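Local atomic coordinates of histidine triad (HIT) protein (Sinorhizobium meliloti, PDB entry 3NRD), a protein that probably binds nucleotides or related phosphate compounds and hydrolyses them through its HIT domain, the part held in this chain. Residues L39-A44 with R90-H95; E78-G83 with V94-R99. One frame throughout, in Å; residues are numbered along the deposited sequence. Where two conformers were deposited one is given.

Interaction 1: L39-A44 with R90-H95. With SO4 (sulfate ion), chain H; SO4 (sulfate ion), chain G; SO4 (sulfate ion), chain I.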
loop_
_atom_site.group_PDB
_atom_site.type_symbol
_atom_site.label_atom_id
_atom_site.label_comp_id
_atom_site.label_asym_id
_atom_site.label_seq_id
_atom_site.Cartn_x
_atom_site.Cartn_y
_atom_site.Cartn_z
ATOM N N LEU A 39 -4.416 9.410 3.723
ATOM C CA LEU A 39 -3.501 10.154 4.581
ATOM C C LEU A 39 -2.566 10.903 3.659
ATOM O O LEU A 39 -1.958 10.294 2.788
ATOM C CB LEU A 39 -2.704 9.242 5.499
ATOM C CG LEU A 39 -3.387 8.992 6.842
ATOM C CD1 LEU A 39 -4.664 8.154 6.648
ATOM C CD2 LEU A 39 -2.418 8.334 7.809
ATOM N N VAL A 40 -2.476 12.217 3.817
ATOM C CA VAL A 40 -1.649 13.043 2.915
ATOM C C VAL A 40 -0.616 13.723 3.788
ATOM O O VAL A 40 -0.980 14.654 4.519
ATOM C CB VAL A 40 -2.471 14.056 2.154
ATOM C CG1 VAL A 40 -1.524 14.896 1.189
ATOM C CG2 VAL A 40 -3.612 13.346 1.416
ATOM N N PRO A 41 0.635 13.213 3.784
ATOM C CA PRO A 41 1.704 13.865 4.547
ATOM C C PRO A 41 1.905 15.271 4.036
ATOM O O PRO A 41 2.051 15.466 2.829
ATOM C CB PRO A 41 2.946 13.044 4.228
ATOM C CG PRO A 41 2.500 11.831 3.575
ATOM C CD PRO A 41 1.108 11.977 3.129
ATOM N N GLN A 42 1.995 16.235 4.939
ATOM C CA GLN A 42 2.023 17.656 4.559
ATOM C C GLN A 42 3.451 18.136 4.303
ATOM O O GLN A 42 3.941 19.076 4.938
ATOM C CB GLN A 42 1.364 18.457 5.643
ATOM C CG GLN A 42 -0.054 18.037 5.929
ATOM C CD GLN A 42 -0.605 18.755 7.135
ATOM O OE1 GLN A 42 -1.409 19.659 6.991
ATOM N NE2 GLN A 42 -0.171 18.353 8.327
ATOM N N ARG A 43 4.111 17.473 3.358
ATOM C CA ARG A 43 5.426 17.847 2.860
ATOM C C ARG A 43 5.307 18.128 1.358
ATOM O O ARG A 43 4.705 17.365 0.632
ATOM C CB ARG A 43 6.437 16.730 3.114
ATOM C CG ARG A 43 6.587 16.260 4.539
ATOM C CD ARG A 43 7.088 17.369 5.451
ATOM N NE ARG A 43 7.454 16.908 6.795
ATOM C CZ ARG A 43 7.549 17.680 7.885
ATOM N NH1 ARG A 43 7.243 18.983 7.851
ATOM N NH2 ARG A 43 7.912 17.127 9.033
ATOM N N ALA A 44 5.891 19.231 0.909
ATOM C CA ALA A 44 5.850 19.639 -0.490
ATOM C C ALA A 44 6.622 18.699 -1.411
ATOM O O ALA A 44 7.658 18.158 -1.031
ATOM C CB ALA A 44 6.397 21.071 -0.638
ATOM N N ARG A 90 0.100 12.461 -8.224
ATOM C CA ARG A 90 1.498 12.195 -7.817
ATOM C C ARG A 90 1.867 12.591 -6.403
ATOM O O ARG A 90 2.756 11.989 -5.837
ATOM C CB ARG A 90 2.494 12.882 -8.765
ATOM C CG ARG A 90 2.619 12.176 -10.076
ATOM C CD ARG A 90 3.287 10.808 -9.916
ATOM N NE ARG A 90 2.914 9.933 -11.023
ATOM C CZ ARG A 90 3.665 9.688 -12.092
ATOM N NH1 ARG A 90 4.901 10.195 -12.240
ATOM N NH2 ARG A 90 3.163 8.898 -13.026
ATOM N N GLN A 91 1.232 13.617 -5.865
ATOM C CA GLN A 91 1.373 13.954 -4.470
ATOM C C GLN A 91 1.116 12.718 -3.587
ATOM O O GLN A 91 0.092 12.048 -3.739
ATOM C CB GLN A 91 0.383 15.051 -4.115
ATOM C CG GLN A 91 0.466 15.514 -2.685
ATOM C CD GLN A 91 -0.379 16.720 -2.448
ATOM O OE1 GLN A 91 -1.602 16.622 -2.374
ATOM N NE2 GLN A 91 0.251 17.871 -2.368
ATOM N N LEU A 92 2.081 12.421 -2.715
ATOM C CA LEU A 92 2.064 11.232 -1.897
ATOM C C LEU A 92 0.767 11.199 -1.074
ATOM O O LEU A 92 0.460 12.145 -0.385
ATOM C CB LEU A 92 3.286 11.178 -0.951
ATOM C CG LEU A 92 3.312 10.003 0.081
ATOM C CD1 LEU A 92 3.165 8.594 -0.589
ATOM C CD2 LEU A 92 4.581 10.065 0.920
ATOM N N HIS A 93 -0.003 10.123 -1.206
ATOM C CA HIS A 93 -1.135 9.889 -0.335
ATOM C C HIS A 93 -1.302 8.396 -0.135
ATOM O O HIS A 93 -1.058 7.606 -1.059
ATOM C CB HIS A 93 -2.392 10.552 -0.872
ATOM C CG HIS A 93 -2.772 10.100 -2.241
ATOM N ND1 HIS A 93 -2.027 10.402 -3.369
ATOM C CD2 HIS A 93 -3.835 9.382 -2.667
ATOM C CE1 HIS A 93 -2.609 9.863 -4.422
ATOM N NE2 HIS A 93 -3.689 9.216 -4.017
ATOM N N VAL A 94 -1.677 8.012 1.084
ATOM C CA VAL A 94 -1.746 6.606 1.447
ATOM C C VAL A 94 -3.196 6.289 1.665
ATOM O O VAL A 94 -3.839 6.919 2.535
ATOM C CB VAL A 94 -0.961 6.282 2.701
ATOM C CG1 VAL A 94 -1.137 4.803 3.056
ATOM C CG2 VAL A 94 0.528 6.627 2.516
ATOM N N HIS A 95 -3.705 5.344 0.874
ATOM C CA HIS A 95 -5.041 4.806 1.003
ATOM C C HIS A 95 -5.077 3.834 2.177
ATOM O O HIS A 95 -4.173 3.013 2.310
ATOM C CB HIS A 95 -5.458 4.043 -0.267
ATOM C CG HIS A 95 -5.344 4.830 -1.546
ATOM N ND1 HIS A 95 -6.339 5.661 -2.002
ATOM C CD2 HIS A 95 -4.374 4.860 -2.491
ATOM C CE1 HIS A 95 -5.976 6.199 -3.156
ATOM N NE2 HIS A 95 -4.794 5.711 -3.490
HETATM S S SO4 H . -4.039 7.092 -6.636
HETATM O O1 SO4 H . -3.288 6.455 -5.554
HETATM O O2 SO4 H . -4.994 7.961 -5.992
HETATM O O3 SO4 H . -3.210 7.923 -7.476
HETATM O O4 SO4 H . -4.729 6.191 -7.494
HETATM S S SO4 G . 8.436 21.302 3.051
HETATM O O1 SO4 G . 9.059 20.064 3.463
HETATM O O2 SO4 G . 8.496 22.229 4.156
HETATM O O3 SO4 G . 9.212 21.816 1.939
HETATM O O4 SO4 G . 7.048 21.076 2.660
HETATM S S SO4 I . -0.085 19.490 12.720
HETATM O O1 SO4 I . -0.252 18.512 13.770
HETATM O O2 SO4 I . -0.938 20.620 13.089
HETATM O O3 SO4 I . 1.315 19.896 12.634
HETATM O O4 SO4 I . -0.505 18.922 11.448
HETATM O O HOH W 1 2.216 14.496 0.180
#
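Leu-39 N donates to Val-94 O at 2.8 Å. In return Val-94 N gives Leu-39 O a hydrogen bond of 2.9 Å in the carbonyl plane. His-93 CA adds a C-H contact of 3.3 Å to Leu-39 O. The two bonds make Leu-39 and Val-94 an antiparallel hydrogen-bonded pair. Further along, Val-40 CG2 meets His-93 CB at 3.8 Å. Pro-41 CG lies across Leu-92 CD2, the two side chains at about a right angle. A water lies between Pro-41 O and Leu-92 O.

The His-93 ring turns back on its own chain. With chi1 at 58°, CG sits between the backbone N and the carbonyl carbon, and His-93 ND1 reaches Gln-91 O at 2.7 Å, in the ring plane. This bond fixes the ring rotation. His-93 NE2 donates to O2 of the chain H sulfate at 2.7 Å, while His-95 NE2 holds O1. His-93 probably corresponds to the nucleophile of HIT hydrolases, and this sulfate probably marks a phosphate site. Replacing His-93 by an alanine would take away the ring, and Gln-91 O and O2 of this sulfate would probably lose its N-H donors. Gln-91 OE1 accepts from Asp-8 N, and NE2 donates to Thr-6 O. Leu-11 of helix 9-14 touches Val-40, Gln-91 and His-93, helix 54-75 packs on Leu-39 and Val-94, and Cys-24 of strand 24-29 touches Leu-39 and Pro-41.

Interaction 2: E78-G83 with V94-R99. With SO4 (sulfate ion), chain H.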
loop_
_atom_site.group_PDB
_atom_site.type_symbol
_atom_site.label_atom_id
_atom_site.label_comp_id
_atom_site.label_asym_id
_atom_site.label_seq_id
_atom_site.Cartn_x
_atom_site.Cartn_y
_atom_site.Cartn_z
ATOM N N GLU A 78 -13.239 -7.029 8.214
ATOM C CA GLU A 78 -12.396 -8.246 8.244
ATOM C C GLU A 78 -10.916 -7.972 7.932
ATOM O O GLU A 78 -10.036 -8.641 8.474
ATOM C CB GLU A 78 -12.942 -9.272 7.263
ATOM C CG GLU A 78 -14.274 -9.817 7.714
ATOM C CD GLU A 78 -15.096 -10.468 6.617
ATOM O OE1 GLU A 78 -14.563 -10.787 5.520
ATOM O OE2 GLU A 78 -16.305 -10.647 6.890
ATOM N N LYS A 79 -10.652 -6.997 7.055
ATOM C CA LYS A 79 -9.309 -6.739 6.564
ATOM C C LYS A 79 -9.137 -5.292 6.134
ATOM O O LYS A 79 -10.023 -4.712 5.483
ATOM C CB LYS A 79 -9.001 -7.662 5.384
ATOM C CG LYS A 79 -7.542 -7.703 4.930
ATOM C CD LYS A 79 -6.635 -8.413 5.940
ATOM C CE LYS A 79 -5.171 -8.364 5.496
ATOM N NZ LYS A 79 -4.615 -7.001 5.524
ATOM N N ILE A 80 -8.008 -4.707 6.503
ATOM C CA ILE A 80 -7.599 -3.419 5.988
ATOM C C ILE A 80 -6.690 -3.607 4.767
ATOM O O ILE A 80 -5.864 -4.529 4.751
ATOM C CB ILE A 80 -6.847 -2.592 7.059
ATOM C CG1 ILE A 80 -7.755 -2.289 8.270
ATOM C CG2 ILE A 80 -6.334 -1.259 6.496
ATOM C CD1 ILE A 80 -8.951 -1.372 7.956
ATOM N N ASN A 81 -6.859 -2.739 3.760
ATOM C CA ASN A 81 -5.972 -2.627 2.613
ATOM C C ASN A 81 -5.301 -1.256 2.685
ATOM O O ASN A 81 -5.990 -0.271 2.866
ATOM C CB ASN A 81 -6.715 -2.723 1.283
ATOM C CG ASN A 81 -7.357 -4.085 1.024
ATOM O OD1 ASN A 81 -8.126 -4.206 0.089
ATOM N ND2 ASN A 81 -7.047 -5.096 1.835
ATOM N N ILE A 82 -3.976 -1.218 2.571
ATOM C CA ILE A 82 -3.191 0.006 2.615
ATOM C C ILE A 82 -2.493 0.141 1.295
ATOM O O ILE A 82 -1.925 -0.845 0.813
ATOM C CB ILE A 82 -2.146 -0.044 3.727
ATOM C CG1 ILE A 82 -2.849 0.001 5.095
ATOM C CG2 ILE A 82 -1.174 1.119 3.576
ATOM C CD1 ILE A 82 -1.986 -0.401 6.234
ATOM N N GLY A 83 -2.461 1.340 0.724
ATOM C CA GLY A 83 -1.905 1.505 -0.636
ATOM C C GLY A 83 -1.326 2.868 -0.883
ATOM O O GLY A 83 -1.904 3.855 -0.461
ATOM N N VAL A 94 -1.677 8.012 1.084
ATOM C CA VAL A 94 -1.746 6.606 1.447
ATOM C C VAL A 94 -3.196 6.289 1.665
ATOM O O VAL A 94 -3.839 6.919 2.535
ATOM C CB VAL A 94 -0.961 6.282 2.701
ATOM C CG1 VAL A 94 -1.137 4.803 3.056
ATOM C CG2 VAL A 94 0.528 6.627 2.516
ATOM N N HIS A 95 -3.705 5.344 0.874
ATOM C CA HIS A 95 -5.041 4.806 1.003
ATOM C C HIS A 95 -5.077 3.834 2.177
ATOM O O HIS A 95 -4.173 3.013 2.310
ATOM C CB HIS A 95 -5.458 4.043 -0.267
ATOM C CG HIS A 95 -5.344 4.830 -1.546
ATOM N ND1 HIS A 95 -6.339 5.661 -2.002
ATOM C CD2 HIS A 95 -4.374 4.860 -2.491
ATOM C CE1 HIS A 95 -5.976 6.199 -3.156
ATOM N NE2 HIS A 95 -4.794 5.711 -3.490
ATOM N N VAL A 96 -6.116 3.920 3.013
ATOM C CA VAL A 96 -6.359 3.006 4.125
ATOM C C VAL A 96 -7.825 2.656 4.063
ATOM O O VAL A 96 -8.681 3.494 4.360
ATOM C CB VAL A 96 -6.048 3.636 5.482
ATOM C CG1 VAL A 96 -6.273 2.598 6.631
ATOM C CG2 VAL A 96 -4.643 4.201 5.501
ATOM N N ILE A 97 -8.109 1.431 3.642
ATOM C CA ILE A 97 -9.440 1.047 3.192
ATOM C C ILE A 97 -9.930 -0.154 4.010
ATOM O O ILE A 97 -9.188 -1.121 4.170
ATOM C CB ILE A 97 -9.448 0.631 1.731
ATOM C CG1 ILE A 97 -8.894 1.738 0.803
ATOM C CG2 ILE A 97 -10.866 0.256 1.316
ATOM C CD1 ILE A 97 -8.138 1.207 -0.373
ATOM N N ALA A 98 -11.158 -0.095 4.506
ATOM C CA ALA A 98 -11.779 -1.195 5.280
ATOM C C ALA A 98 -12.493 -2.161 4.336
ATOM O O ALA A 98 -13.323 -1.741 3.546
ATOM C CB ALA A 98 -12.763 -0.645 6.262
ATOM N N ARG A 99 -12.222 -3.448 4.467
ATOM C CA ARG A 99 -12.766 -4.463 3.563
ATOM C C ARG A 99 -13.389 -5.660 4.282
ATOM O O ARG A 99 -13.051 -5.979 5.431
ATOM C CB ARG A 99 -11.699 -5.056 2.657
ATOM C CG ARG A 99 -10.869 -4.090 1.884
ATOM C CD ARG A 99 -11.631 -3.338 0.845
ATOM N NE ARG A 99 -12.321 -4.172 -0.139
ATOM C CZ ARG A 99 -11.826 -4.658 -1.271
ATOM N NH1 ARG A 99 -10.562 -4.456 -1.626
ATOM N NH2 ARG A 99 -12.633 -5.356 -2.077
HETATM S S SO4 H . -4.039 7.092 -6.636
HETATM O O1 SO4 H . -3.288 6.455 -5.554
HETATM O O2 SO4 H . -4.994 7.961 -5.992
HETATM O O3 SO4 H . -3.210 7.923 -7.476
HETATM O O4 SO4 H . -4.729 6.191 -7.494
#
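Backbone hydrogen bonds join the two strands at three pairs: Lys-79 with Arg-99, Asn-81 with Ile-97, and Gly-83 with His-95. Arg-99 N to Lys-79 O and His-95 N to Gly-83 O are both 2.7 Å. C-H contacts fill the steps between, such as Ile-82 CA to His-95 O at 3.2 Å. Where strand 79-84 begins and 94-99 ends, Glu-78 and Lys-79 both face Arg-99, a classic beta bulge.

The strands 79-84 and 94-99 form a beta hairpin, antiparallel at 170°. Ile-82 and Gly-83 also pair with a strand of the second subunit. The sheet therefore runs on through the dimer, as in HIT dimers such as Hint.

Among polar side chains, Arg-99 NH1 donates to Asn-81 OD1 at 3.0 Å. Bends at chi2 and chi3 fold the arginine back to it, and the guanidinium stands 83° from the amide plane. Arg-99 NE bridges to Asp-103, while Asn-81 ND2 reaches Asn-87 of the second subunit. Ile-80 O takes both Lys-79 NZ and Asn-81 ND2, the latter from above the carbonyl plane.

Apolar contacts lie on the other face. Ile-80 CG2 meets Val-96 CG1 at 3.9 Å, and Ile-82 CG2 meets Val-94 CG1 at 3.7 Å.

Overall arrangement
From the N terminus, the chain first meets 39-44, at the end of strand 36-41. It then runs through helix 54-75 to strand 79-84. Interaction 1 closes this long loop when 90-95 returns to 39-44. Interaction 2 starts inside the loop, at 78-83, and finishes on 94-99. The two closures therefore overlap and share their C-terminal end, at Val-94 and His-95. Strand 94-99 lies between its two partners in the antiparallel sheet, with 36-41 along one edge and 79-84 along the other. Interaction 1 ties it to the inner strand 36-41, near the chain H sulfate beside His-93. Interaction 2 ties it to the strand at the dimer interface.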